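Local structure of transcriptional regulator, MarR family (3BJ6) at residues V38-L49 against I74-I84. The protein probably binds DNA through a winged helix-turn-helix domain as a dimeric transcription factor of the MarR family. Sequence-based numbering, arbitrary orientation.
Sequences VTVGQRAILEGL and ILQEVQRAGLI
Ile74 sets its CG2 methyl into the first turn of helix 40-49, where it meets Gln42 CA at 3.6 Å and also touches the carbonyl oxygen of Gly41. Ile45 closes over the same methyl with its CG1 and CD1, while its CG2 branch reaches Leu75 CD2 at 3.7 Å and Val78 CG2. These residues form the tight part of the contact, between two helix segments that run nearly perpendicular (83°) with their axes 9.4 Å apart. Farther along, Leu49 CD1 lies 3.6 Å from Ile84 CG2, and Leu46 CD2 rests more loosely against Leu83 CB and Ile84 CG2. The polar margin lies at the start of helix 40-49. With CG anti to its carbonyl carbon (chi1 -64°) and the chain extended beyond, Gln42 slides its CB past Val78 CG1 and carries NE2 to Glu77 OE1, a nearly straight 2.9 Å bond. The acceptor lies close to the amide plane, yet the N-H comes from above the carboxylate, whose plane is turned 82° from the amide. Gln42 OE1 is engaged as well, accepting from Thr39 N, and Thr39 OG1 accepts from Gln42 N, which completes a capping box. One water joins Thr39 OG1 to Glu77 OE1 and donates to the latter, which thus receives two hydrogen bonds. Thr39, Gln42 and Glu77 are partly exposed, whereas the apolar side chains of the contact are buried. Beyond a Schellman turn at Gly82, Leu83 CD1 packs on Val38 CG1, and both residues continue onto helix 102-123. Helix 68-80 is the presumed recognition helix of this winged helix-turn-helix fold; Leu60 of helix 57-64 and Leu100 of strand 97-100 extend the core around Leu49.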
# COMPACT_ATOMS: atom_id res chain seq x y z
N VAL A 38 20.84 2.80 8.98
CA VAL A 38 19.57 3.30 9.49
C VAL A 38 18.39 2.43 9.04
O VAL A 38 18.52 1.66 8.10
CB VAL A 38 19.32 4.81 9.12
CG1 VAL A 38 20.53 5.72 9.61
CG2 VAL A 38 19.05 4.99 7.63
N THR A 39 17.27 2.55 9.74
CA THR A 39 16.05 1.82 9.42
C THR A 39 15.18 2.62 8.44
O THR A 39 15.47 3.79 8.15
CB THR A 39 15.20 1.58 10.70
OG1 THR A 39 14.76 2.83 11.22
CG2 THR A 39 16.01 0.82 11.78
N VAL A 40 14.10 1.99 7.95
CA VAL A 40 13.16 2.65 7.03
C VAL A 40 12.45 3.82 7.71
O VAL A 40 12.26 4.87 7.09
CB VAL A 40 12.11 1.66 6.46
CG1 VAL A 40 11.20 2.33 5.41
CG2 VAL A 40 12.82 0.51 5.80
N GLY A 41 12.06 3.62 8.97
CA GLY A 41 11.40 4.67 9.74
C GLY A 41 12.36 5.85 9.93
O GLY A 41 11.97 6.99 9.76
N GLN A 42 13.62 5.58 10.29
CA GLN A 42 14.62 6.64 10.43
C GLN A 42 14.86 7.41 9.12
O GLN A 42 14.94 8.64 9.14
CB GLN A 42 15.94 6.07 10.99
CG GLN A 42 15.77 5.53 12.43
CD GLN A 42 16.92 4.58 12.84
OE1 GLN A 42 17.86 4.33 12.07
NE2 GLN A 42 16.83 4.03 14.06
N ARG A 43 14.98 6.69 8.00
CA ARG A 43 15.04 7.29 6.67
C ARG A 43 13.88 8.26 6.44
O ARG A 43 14.09 9.32 5.91
CB ARG A 43 15.00 6.19 5.60
CG ARG A 43 14.94 6.68 4.16
CD ARG A 43 14.27 5.65 3.23
NE ARG A 43 14.10 6.24 1.89
CZ ARG A 43 13.18 7.14 1.56
NH1 ARG A 43 12.28 7.56 2.45
NH2 ARG A 43 13.16 7.62 0.33
N ALA A 44 12.64 7.88 6.78
CA ALA A 44 11.47 8.73 6.55
C ALA A 44 11.66 10.08 7.27
O ALA A 44 11.39 11.14 6.71
CB ALA A 44 10.17 8.03 7.06
N ILE A 45 12.13 10.03 8.51
CA ILE A 45 12.37 11.27 9.30
C ILE A 45 13.53 12.09 8.70
O ILE A 45 13.43 13.32 8.59
CB ILE A 45 12.57 10.98 10.82
CG1 ILE A 45 11.20 10.94 11.54
CG2 ILE A 45 13.42 12.05 11.52
CD1 ILE A 45 10.34 9.82 11.07
N LEU A 46 14.64 11.43 8.32
CA LEU A 46 15.74 12.16 7.67
C LEU A 46 15.28 12.83 6.39
O LEU A 46 15.65 13.97 6.07
CB LEU A 46 16.95 11.23 7.40
CG LEU A 46 17.53 10.51 8.65
CD1 LEU A 46 18.65 9.53 8.22
CD2 LEU A 46 18.07 11.54 9.66
N GLU A 47 14.48 12.11 5.62
CA GLU A 47 13.96 12.69 4.36
C GLU A 47 13.07 13.87 4.66
O GLU A 47 13.22 14.90 4.03
CB GLU A 47 13.22 11.64 3.52
CG GLU A 47 12.56 12.24 2.26
CD GLU A 47 11.79 11.20 1.41
OE1 GLU A 47 11.16 10.25 1.98
OE2 GLU A 47 11.77 11.37 0.18
N GLY A 48 12.17 13.74 5.63
CA GLY A 48 11.33 14.87 6.04
C GLY A 48 12.12 16.11 6.44
O GLY A 48 11.80 17.21 6.01
N LEU A 49 13.19 15.94 7.24
CA LEU A 49 14.01 17.08 7.66
C LEU A 49 14.89 17.63 6.54
O LEU A 49 15.26 18.80 6.55
CB LEU A 49 14.86 16.72 8.89
CG LEU A 49 13.96 16.51 10.12
CD1 LEU A 49 14.74 15.86 11.30
CD2 LEU A 49 13.32 17.83 10.59
N ILE A 74 11.16 7.82 16.61
CA ILE A 74 12.17 7.89 15.56
C ILE A 74 13.07 9.09 15.78
O ILE A 74 14.29 8.99 15.59
CB ILE A 74 11.57 7.95 14.12
CG1 ILE A 74 10.66 6.74 13.80
CG2 ILE A 74 12.68 8.01 13.10
CD1 ILE A 74 11.22 5.44 14.17
N LEU A 75 12.49 10.24 16.13
CA LEU A 75 13.34 11.41 16.40
C LEU A 75 14.39 11.11 17.46
O LEU A 75 15.53 11.53 17.34
CB LEU A 75 12.51 12.63 16.85
CG LEU A 75 11.70 13.32 15.77
CD1 LEU A 75 10.83 14.41 16.37
CD2 LEU A 75 12.59 13.90 14.66
N GLN A 76 14.01 10.39 18.50
CA GLN A 76 14.98 10.02 19.54
C GLN A 76 16.09 9.11 19.02
O GLN A 76 17.24 9.29 19.33
CB GLN A 76 14.25 9.40 20.73
CG GLN A 76 13.35 10.47 21.45
CD GLN A 76 12.52 9.87 22.56
OE1 GLN A 76 12.99 9.73 23.69
NE2 GLN A 76 11.29 9.50 22.25
N GLU A 77 15.72 8.14 18.20
CA GLU A 77 16.70 7.23 17.62
C GLU A 77 17.72 7.98 16.77
O GLU A 77 18.93 7.76 16.90
CB GLU A 77 15.98 6.17 16.79
CG GLU A 77 15.11 5.20 17.59
CD GLU A 77 14.27 4.27 16.69
OE1 GLU A 77 14.32 4.40 15.44
OE2 GLU A 77 13.53 3.41 17.24
N VAL A 78 17.25 8.86 15.89
CA VAL A 78 18.20 9.57 15.00
C VAL A 78 19.01 10.63 15.75
O VAL A 78 20.15 10.89 15.41
CB VAL A 78 17.55 10.13 13.70
CG1 VAL A 78 17.01 8.94 12.85
CG2 VAL A 78 16.43 11.12 13.98
N GLN A 79 18.44 11.20 16.81
CA GLN A 79 19.18 12.17 17.58
C GLN A 79 20.28 11.49 18.40
O GLN A 79 21.40 11.97 18.45
CB GLN A 79 18.24 12.94 18.49
CG GLN A 79 18.91 14.12 19.17
CD GLN A 79 17.92 14.91 20.02
OE1 GLN A 79 18.10 16.09 20.23
NE2 GLN A 79 16.87 14.23 20.52
N ARG A 80 19.93 10.38 19.02
CA ARG A 80 20.88 9.55 19.74
C ARG A 80 22.00 9.09 18.80
O ARG A 80 23.15 8.97 19.22
CB ARG A 80 20.12 8.34 20.31
CG ARG A 80 20.96 7.42 21.17
CD ARG A 80 20.15 6.26 21.85
NE ARG A 80 18.72 6.54 22.05
CZ ARG A 80 17.73 5.80 21.53
NH1 ARG A 80 18.03 4.73 20.78
NH2 ARG A 80 16.44 6.11 21.77
N ALA A 81 21.68 8.84 17.54
CA ALA A 81 22.71 8.40 16.56
C ALA A 81 23.52 9.59 16.01
O ALA A 81 24.44 9.40 15.21
CB ALA A 81 22.08 7.57 15.42
N GLY A 82 23.18 10.80 16.44
CA GLY A 82 23.92 11.99 16.01
C GLY A 82 23.58 12.46 14.59
O GLY A 82 24.41 13.11 13.93
N LEU A 83 22.37 12.14 14.13
CA LEU A 83 21.97 12.44 12.74
C LEU A 83 21.08 13.67 12.61
O LEU A 83 20.93 14.22 11.50
CB LEU A 83 21.29 11.22 12.09
CG LEU A 83 22.06 9.89 12.22
CD1 LEU A 83 21.29 8.73 11.55
CD2 LEU A 83 23.46 10.03 11.57
N ILE A 84 20.46 14.08 13.71
CA ILE A 84 19.72 15.34 13.76
C ILE A 84 20.12 16.04 15.06
O ILE A 84 20.66 15.43 15.97
CB ILE A 84 18.18 15.14 13.70
CG1 ILE A 84 17.62 14.55 15.02
CG2 ILE A 84 17.79 14.29 12.45
CD1 ILE A 84 16.03 14.58 15.09
O HOH W 1 13.31 2.74 13.58